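Local coordinates for protein Keto/oxoacid ferredoxin oxidoreductase, gamma subunit (Geobacter sulfurreducens, PDB 3ON3) that probably serves as the gamma subunit of a 2-oxoacid:ferredoxin oxidoreductase, which oxidatively decarboxylates oxoacids and passes the electrons to ferredoxin, at residues A51-V56 with D83-D88; A73-T78 with V94-S99; A131-L136 with R168-M173. All coordinates share one frame; numbering follows the deposited sequence.

Contact 1. Residues A51-V56 with D83-D88; sequences ASKSEV and DKYSAD
Tyr85 lies flat between two lysine chains, one from each segment. Lys53 crosses one face of the ring: its CB is 4.1 Å from the ring centroid and 24° off the normal, a CH-pi contact, while its CD reaches within 3.5 Å of Tyr85 CE1. On the opposite face lies the CG of the neighbouring Lys84. Long aliphatic stems suit both places, because they cover an aromatic ring and still carry their ammonium groups beyond its rim. The polar link is made at Ala51, whose carbonyl O accepts a hydrogen bond from Lys84 NZ at 3.2 Å. With its first torsion trans (chi1 -175°) and an extended chain beyond CG, Lys84 reaches that oxygen. Tyr85 OH lies 3.3 Å from the same Ala51 O, a weak hydrogen bond. Ala51 CB, small enough for the close approach, touches Lys84 CD and the Tyr85 ring at CE2. A leucine in place of Tyr85 would probably leave the stem of Lys53 without its flat support and remove the hydroxyl beside Ala51 O. Further out, Lys53 bends at its last torsion (chi4 60°) to form a 2.7 Å salt bridge from NZ to Glu55 OE2, met from above the carboxylate plane, which probably helps to hold the chain across the ring. The contact thus joins the C-terminal part of helix 79-85 to the N-terminal part of strand 52-59, while strand 6-12 lies alongside, its Ser11 touching both Lys53 and Tyr85.

Contact 2. Residues A73-T78 with V94-S99; sequences ALLALT and VLLVDS
Leu75 and Leu96 run next to each other in the same direction from adjacent parallel strands, and Leu75 CD1 meets Leu96 CD2 at 3.6 Å. Nearly the same first and second torsions in both keep the branched ends aligned. Ala73 and Val94 share their face of the sheet, with the CB atoms 3.7 Å apart, a spacing set by the pairing of their backbones; the alanine adds only a methyl beside the branched valine. Helix 131-143 covers this side. On the other face Leu74 and Leu95 repeat the pose, joined through Leu74 CD2 and Leu95 CD1 at 4.1 Å, and Ala76 CB touches the CG1 branch of Val97.

Beneath the side chains runs a regular parallel ladder, the strand axes 11° apart. Leu74 and Ala76 donate their N-H to the carbonyls of Val94 and Leu96, and receive the N-H of Leu96 and Asp98 in return. The bond from Leu96 N to Leu74 O is 2.9 Å long and nearly straight, at 168°; that from Asp98 N to Ala76 O is longer, 3.3 Å. The intervening helix 79-85 makes the connection a beta-alpha-beta crossover. Asp98 ends the strand with its carboxylate turned elsewhere, to the backbone N of Ile118 and Leu101. Chemically, the labour is divided: between these two strands the polar backbone groups bond to each other, while the side chains that pair across them are aliphatic.

Contact 3. Residues A131-L136 with R168-M173; sequences ANIVAL and RKAFQM
Phe171, Ala170 and Val134 bury the most surface where the segments 131-136 and 168-173 of two helices cross at -40°, their axes 6.9 Å apart. Phe171 meets Leu136 with its rim: Leu136 CD1 sits near the ring plane, 4.0 Å from Phe171 CE1. At its root, Phe171 CB touches Ile133 CG2 at 3.9 Å, the two side chains nearly perpendicular. The ring gets there because its stem is turned away from its own backbone N (chi1 168°), which swings it alongside the partner helix.

Ala170 faces that helix directly, its CB held between Val134 CG2, at 3.9 Å, and Ile133 CG2. Its small side chain allows the backbones to come close: the CA atoms of Val134 and Ala170 are only 4.9 Å apart, and Val134 CA sends a CA-H...O contact of 3.5 Å to Ala170 O. Val134 is beta-branched and compact, and its CG2 packs on Ala170 CB beside this close point. Val155 of helix 148-157 touches Ile133, Leu136 and Phe171, while Ala121 of helix 117-125 meets Val134. With no hydrogen bond across it, the interface probably owes its cohesion to hydrophobic burial and shape fit.

How the contacts relate
The three contacts run from one side of the sheet through its middle to the helices behind it. Contact 1 and contact 2 have centres about 9 Å apart and touch where Leu74 CD2 packs 3.9 Å from Ser86 CA; their segments alternate along the chain, and strand 71-76 runs on toward helix 79-85. Contact 2 meets contact 3 on its other face, Leu75 CD2 lying 3.7 Å from Ala135 CB, with centres about 14 Å apart. Contacts 1 and 3 do not touch, their centres being about 20 Å apart on opposite sides of the chain's centre. Contact 2 therefore joins a partly buried contact, in which two lysines flank a tyrosine, to the buried apolar interface of two helices.

Contact 1. Residues A51-V56 with D83-D88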
# COMPACT_ATOMS: atom_id res chain seq x y z
N ALA B 51 -0.42 -9.72 15.34
CA ALA B 51 -1.07 -10.04 14.07
C ALA B 51 -1.55 -8.76 13.40
O ALA B 51 -2.08 -7.86 14.05
CB ALA B 51 -2.23 -10.98 14.29
N SER B 52 -1.38 -8.68 12.09
CA SER B 52 -1.69 -7.45 11.38
C SER B 52 -2.50 -7.74 10.13
O SER B 52 -2.57 -8.88 9.68
CB SER B 52 -0.39 -6.73 11.03
OG SER B 52 0.51 -6.84 12.13
N LYS B 53 -3.14 -6.71 9.58
CA LYS B 53 -3.97 -6.90 8.40
C LYS B 53 -3.94 -5.69 7.48
O LYS B 53 -3.68 -4.56 7.92
CB LYS B 53 -5.43 -7.16 8.79
CG LYS B 53 -6.09 -5.96 9.46
CD LYS B 53 -7.60 -6.10 9.49
CE LYS B 53 -8.24 -4.85 10.06
NZ LYS B 53 -7.90 -3.66 9.23
N SER B 54 -4.23 -5.95 6.21
CA SER B 54 -4.53 -4.90 5.25
C SER B 54 -5.89 -5.26 4.63
O SER B 54 -6.28 -6.43 4.60
CB SER B 54 -3.43 -4.80 4.19
OG SER B 54 -3.65 -5.72 3.13
N GLU B 55 -6.61 -4.25 4.16
CA GLU B 55 -7.97 -4.48 3.67
C GLU B 55 -8.14 -4.05 2.23
O GLU B 55 -7.46 -3.13 1.76
CB GLU B 55 -8.99 -3.75 4.53
CG GLU B 55 -9.13 -4.26 5.94
CD GLU B 55 -10.22 -3.53 6.70
OE1 GLU B 55 -10.97 -2.77 6.05
OE2 GLU B 55 -10.32 -3.71 7.93
N VAL B 56 -9.06 -4.71 1.53
CA VAL B 56 -9.46 -4.24 0.22
C VAL B 56 -10.97 -4.37 0.05
O VAL B 56 -11.57 -5.38 0.42
CB VAL B 56 -8.67 -4.92 -0.95
CG1 VAL B 56 -8.74 -6.43 -0.85
CG2 VAL B 56 -9.18 -4.44 -2.32
N ASP B 83 -6.89 -16.03 14.97
CA ASP B 83 -7.50 -15.77 16.27
C ASP B 83 -8.07 -14.35 16.33
O ASP B 83 -9.24 -14.15 16.65
CB ASP B 83 -6.45 -15.93 17.37
CG ASP B 83 -5.97 -17.36 17.50
OD1 ASP B 83 -6.57 -18.25 16.87
OD2 ASP B 83 -4.99 -17.58 18.24
N LYS B 84 -7.23 -13.38 16.01
CA LYS B 84 -7.59 -11.97 16.06
C LYS B 84 -8.69 -11.56 15.08
O LYS B 84 -9.53 -10.71 15.39
CB LYS B 84 -6.35 -11.12 15.82
CG LYS B 84 -6.55 -9.62 15.97
CD LYS B 84 -5.19 -8.92 16.00
CE LYS B 84 -5.32 -7.42 16.24
NZ LYS B 84 -3.99 -6.77 16.43
N TYR B 85 -8.70 -12.13 13.88
CA TYR B 85 -9.50 -11.54 12.82
C TYR B 85 -10.75 -12.29 12.35
O TYR B 85 -11.62 -11.70 11.71
CB TYR B 85 -8.60 -11.21 11.65
CG TYR B 85 -7.64 -10.08 11.95
CD1 TYR B 85 -8.11 -8.83 12.31
CD2 TYR B 85 -6.27 -10.27 11.86
CE1 TYR B 85 -7.24 -7.78 12.58
CE2 TYR B 85 -5.39 -9.24 12.13
CZ TYR B 85 -5.88 -7.99 12.49
OH TYR B 85 -4.99 -6.96 12.75
N SER B 86 -10.85 -13.58 12.68
CA SER B 86 -11.92 -14.41 12.16
C SER B 86 -13.32 -13.94 12.56
O SER B 86 -14.28 -14.16 11.83
CB SER B 86 -11.72 -15.86 12.60
OG SER B 86 -12.06 -16.03 13.97
N ALA B 87 -13.43 -13.30 13.73
CA ALA B 87 -14.73 -12.86 14.23
C ALA B 87 -15.43 -11.90 13.27
O ALA B 87 -16.65 -11.82 13.25
CB ALA B 87 -14.59 -12.23 15.62
N ASP B 88 -14.63 -11.17 12.49
CA ASP B 88 -15.16 -10.19 11.54
C ASP B 88 -15.68 -10.86 10.26
O ASP B 88 -16.59 -10.35 9.62
CB ASP B 88 -14.09 -9.16 11.20
CG ASP B 88 -13.52 -8.48 12.44
OD1 ASP B 88 -14.26 -8.32 13.44
OD2 ASP B 88 -12.32 -8.11 12.41

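Contact 2. Residues A73-T78 with V94-S99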
# COMPACT_ATOMS: atom_id res chain seq x y z
N ALA B 73 -14.20 -12.23 2.92
CA ALA B 73 -13.13 -13.19 2.77
C ALA B 73 -11.97 -12.79 3.64
O ALA B 73 -11.71 -11.60 3.84
CB ALA B 73 -12.68 -13.27 1.30
N LEU B 74 -11.24 -13.77 4.14
CA LEU B 74 -10.12 -13.45 5.02
C LEU B 74 -8.93 -14.39 4.83
O LEU B 74 -9.07 -15.61 4.91
CB LEU B 74 -10.56 -13.48 6.48
CG LEU B 74 -9.41 -13.40 7.49
CD1 LEU B 74 -8.86 -11.95 7.63
CD2 LEU B 74 -9.84 -13.94 8.84
N LEU B 75 -7.77 -13.80 4.60
CA LEU B 75 -6.54 -14.57 4.60
C LEU B 75 -5.89 -14.44 5.97
O LEU B 75 -5.79 -13.35 6.48
CB LEU B 75 -5.58 -14.04 3.55
CG LEU B 75 -4.18 -14.63 3.76
CD1 LEU B 75 -4.16 -16.10 3.34
CD2 LEU B 75 -3.13 -13.83 3.00
N ALA B 76 -5.46 -15.56 6.53
CA ALA B 76 -4.67 -15.56 7.77
C ALA B 76 -3.45 -16.46 7.62
O ALA B 76 -3.56 -17.68 7.54
CB ALA B 76 -5.53 -16.01 8.96
N LEU B 77 -2.27 -15.85 7.60
CA LEU B 77 -1.04 -16.62 7.43
C LEU B 77 -0.48 -17.13 8.78
O LEU B 77 0.39 -18.01 8.81
CB LEU B 77 0.02 -15.79 6.68
CG LEU B 77 -0.22 -15.60 5.17
CD1 LEU B 77 0.84 -14.67 4.56
CD2 LEU B 77 -0.25 -16.95 4.43
N THR B 78 -0.99 -16.57 9.88
CA THR B 78 -0.59 -16.98 11.23
C THR B 78 -1.79 -17.26 12.12
O THR B 78 -2.86 -16.69 11.92
CB THR B 78 0.26 -15.90 11.94
OG1 THR B 78 -0.57 -14.78 12.29
CG2 THR B 78 1.42 -15.43 11.05
N VAL B 94 -15.34 -16.63 2.98
CA VAL B 94 -14.15 -17.36 2.57
C VAL B 94 -13.05 -17.25 3.63
O VAL B 94 -12.67 -16.16 4.04
CB VAL B 94 -13.62 -16.86 1.19
CG1 VAL B 94 -12.16 -17.27 0.96
CG2 VAL B 94 -14.50 -17.37 0.08
N LEU B 95 -12.56 -18.39 4.08
CA LEU B 95 -11.50 -18.38 5.07
C LEU B 95 -10.31 -19.14 4.53
O LEU B 95 -10.36 -20.34 4.38
CB LEU B 95 -11.96 -18.97 6.40
CG LEU B 95 -10.85 -19.19 7.44
CD1 LEU B 95 -10.13 -17.89 7.74
CD2 LEU B 95 -11.38 -19.83 8.72
N LEU B 96 -9.24 -18.43 4.22
CA LEU B 96 -8.03 -19.05 3.70
C LEU B 96 -6.91 -18.90 4.70
O LEU B 96 -6.54 -17.78 5.09
CB LEU B 96 -7.63 -18.40 2.37
CG LEU B 96 -6.26 -18.75 1.78
CD1 LEU B 96 -6.22 -20.21 1.27
CD2 LEU B 96 -5.88 -17.79 0.68
N VAL B 97 -6.35 -20.03 5.11
CA VAL B 97 -5.27 -20.02 6.09
C VAL B 97 -4.08 -20.82 5.59
O VAL B 97 -4.21 -21.59 4.65
CB VAL B 97 -5.74 -20.55 7.47
CG1 VAL B 97 -6.99 -19.81 7.93
CG2 VAL B 97 -6.01 -22.06 7.43
N ASP B 98 -2.91 -20.61 6.19
CA ASP B 98 -1.79 -21.52 5.99
C ASP B 98 -1.94 -22.71 6.94
O ASP B 98 -2.20 -22.53 8.14
CB ASP B 98 -0.45 -20.82 6.19
CG ASP B 98 0.72 -21.79 6.10
OD1 ASP B 98 0.78 -22.74 6.90
OD2 ASP B 98 1.59 -21.62 5.22
N SER B 99 -1.78 -23.92 6.42
CA SER B 99 -2.10 -25.13 7.19
C SER B 99 -1.00 -25.58 8.14
O SER B 99 -1.26 -26.30 9.10
CB SER B 99 -2.50 -26.27 6.26
OG SER B 99 -1.42 -26.62 5.41

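Contact 3. Residues A131-L136 with R168-M173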
# COMPACT_ATOMS: atom_id res chain seq x y z
N ALA B 131 5.44 -15.59 -0.63
CA ALA B 131 4.31 -16.32 -0.06
C ALA B 131 3.02 -15.52 -0.20
O ALA B 131 1.96 -16.09 -0.46
CB ALA B 131 4.57 -16.69 1.39
N ASN B 132 3.12 -14.20 -0.06
CA ASN B 132 1.98 -13.32 -0.29
C ASN B 132 1.41 -13.41 -1.71
O ASN B 132 0.23 -13.14 -1.90
CB ASN B 132 2.34 -11.87 0.03
CG ASN B 132 3.48 -11.34 -0.82
OD1 ASN B 132 4.37 -12.09 -1.25
ND2 ASN B 132 3.46 -10.04 -1.08
N ILE B 133 2.25 -13.76 -2.68
CA ILE B 133 1.82 -13.90 -4.08
C ILE B 133 1.07 -15.21 -4.24
O ILE B 133 0.03 -15.26 -4.86
CB ILE B 133 3.00 -13.83 -5.10
CG1 ILE B 133 3.83 -12.56 -4.90
CG2 ILE B 133 2.50 -13.90 -6.56
CD1 ILE B 133 3.00 -11.27 -4.81
N VAL B 134 1.62 -16.27 -3.65
CA VAL B 134 0.88 -17.52 -3.52
C VAL B 134 -0.52 -17.33 -2.95
O VAL B 134 -1.50 -17.80 -3.52
CB VAL B 134 1.61 -18.52 -2.65
CG1 VAL B 134 0.84 -19.86 -2.63
CG2 VAL B 134 3.03 -18.72 -3.15
N ALA B 135 -0.62 -16.60 -1.84
CA ALA B 135 -1.89 -16.40 -1.16
C ALA B 135 -2.85 -15.60 -2.04
O ALA B 135 -4.06 -15.79 -2.02
CB ALA B 135 -1.67 -15.68 0.16
N LEU B 136 -2.28 -14.70 -2.82
CA LEU B 136 -3.05 -13.82 -3.69
C LEU B 136 -3.66 -14.63 -4.83
O LEU B 136 -4.82 -14.43 -5.20
CB LEU B 136 -2.12 -12.72 -4.22
CG LEU B 136 -2.66 -11.54 -5.02
CD1 LEU B 136 -3.01 -11.98 -6.46
CD2 LEU B 136 -3.83 -10.89 -4.31
N ARG B 168 5.14 -15.30 -11.36
CA ARG B 168 4.12 -15.96 -12.16
C ARG B 168 3.86 -17.37 -11.61
O ARG B 168 2.71 -17.76 -11.44
CB ARG B 168 4.54 -16.04 -13.64
CG ARG B 168 3.88 -17.19 -14.41
CD ARG B 168 2.37 -17.02 -14.63
NE ARG B 168 1.78 -18.28 -15.12
CZ ARG B 168 0.57 -18.41 -15.64
NH1 ARG B 168 -0.24 -17.37 -15.78
NH2 ARG B 168 0.15 -19.60 -16.03
N LYS B 169 4.93 -18.11 -11.35
CA LYS B 169 4.83 -19.45 -10.78
C LYS B 169 4.13 -19.47 -9.42
O LYS B 169 3.27 -20.32 -9.15
CB LYS B 169 6.22 -20.09 -10.68
CG LYS B 169 6.21 -21.57 -10.28
CD LYS B 169 7.62 -22.15 -10.28
CE LYS B 169 7.62 -23.62 -9.90
NZ LYS B 169 6.81 -24.43 -10.86
N ALA B 170 4.48 -18.52 -8.55
CA ALA B 170 3.88 -18.43 -7.23
C ALA B 170 2.38 -18.18 -7.36
O ALA B 170 1.57 -18.79 -6.66
CB ALA B 170 4.54 -17.30 -6.41
N PHE B 171 2.03 -17.24 -8.23
CA PHE B 171 0.64 -16.89 -8.44
C PHE B 171 -0.16 -18.09 -8.97
O PHE B 171 -1.23 -18.40 -8.47
CB PHE B 171 0.55 -15.71 -9.41
CG PHE B 171 -0.84 -15.42 -9.91
CD1 PHE B 171 -1.76 -14.75 -9.11
CD2 PHE B 171 -1.22 -15.80 -11.19
CE1 PHE B 171 -3.05 -14.47 -9.58
CE2 PHE B 171 -2.51 -15.53 -11.67
CZ PHE B 171 -3.42 -14.87 -10.87
N GLN B 172 0.38 -18.74 -10.00
CA GLN B 172 -0.28 -19.89 -10.62
C GLN B 172 -0.48 -21.01 -9.60
O GLN B 172 -1.56 -21.58 -9.49
CB GLN B 172 0.56 -20.40 -11.81
CG GLN B 172 -0.00 -21.64 -12.49
CD GLN B 172 -1.45 -21.47 -12.89
OE1 GLN B 172 -1.86 -20.43 -13.38
NE2 GLN B 172 -2.23 -22.51 -12.67
N MSE B 173 0.56 -21.30 -8.82
CA MSE B 173 0.50 -22.36 -7.82
C MSE B 173 -0.46 -22.07 -6.68
O MSE B 173 -1.15 -22.98 -6.20
CB MSE B 173 1.88 -22.67 -7.28
CG MSE B 173 2.84 -23.20 -8.33
SE MSE B 173 4.32 -24.21 -7.54
CE MSE B 173 3.30 -25.76 -6.92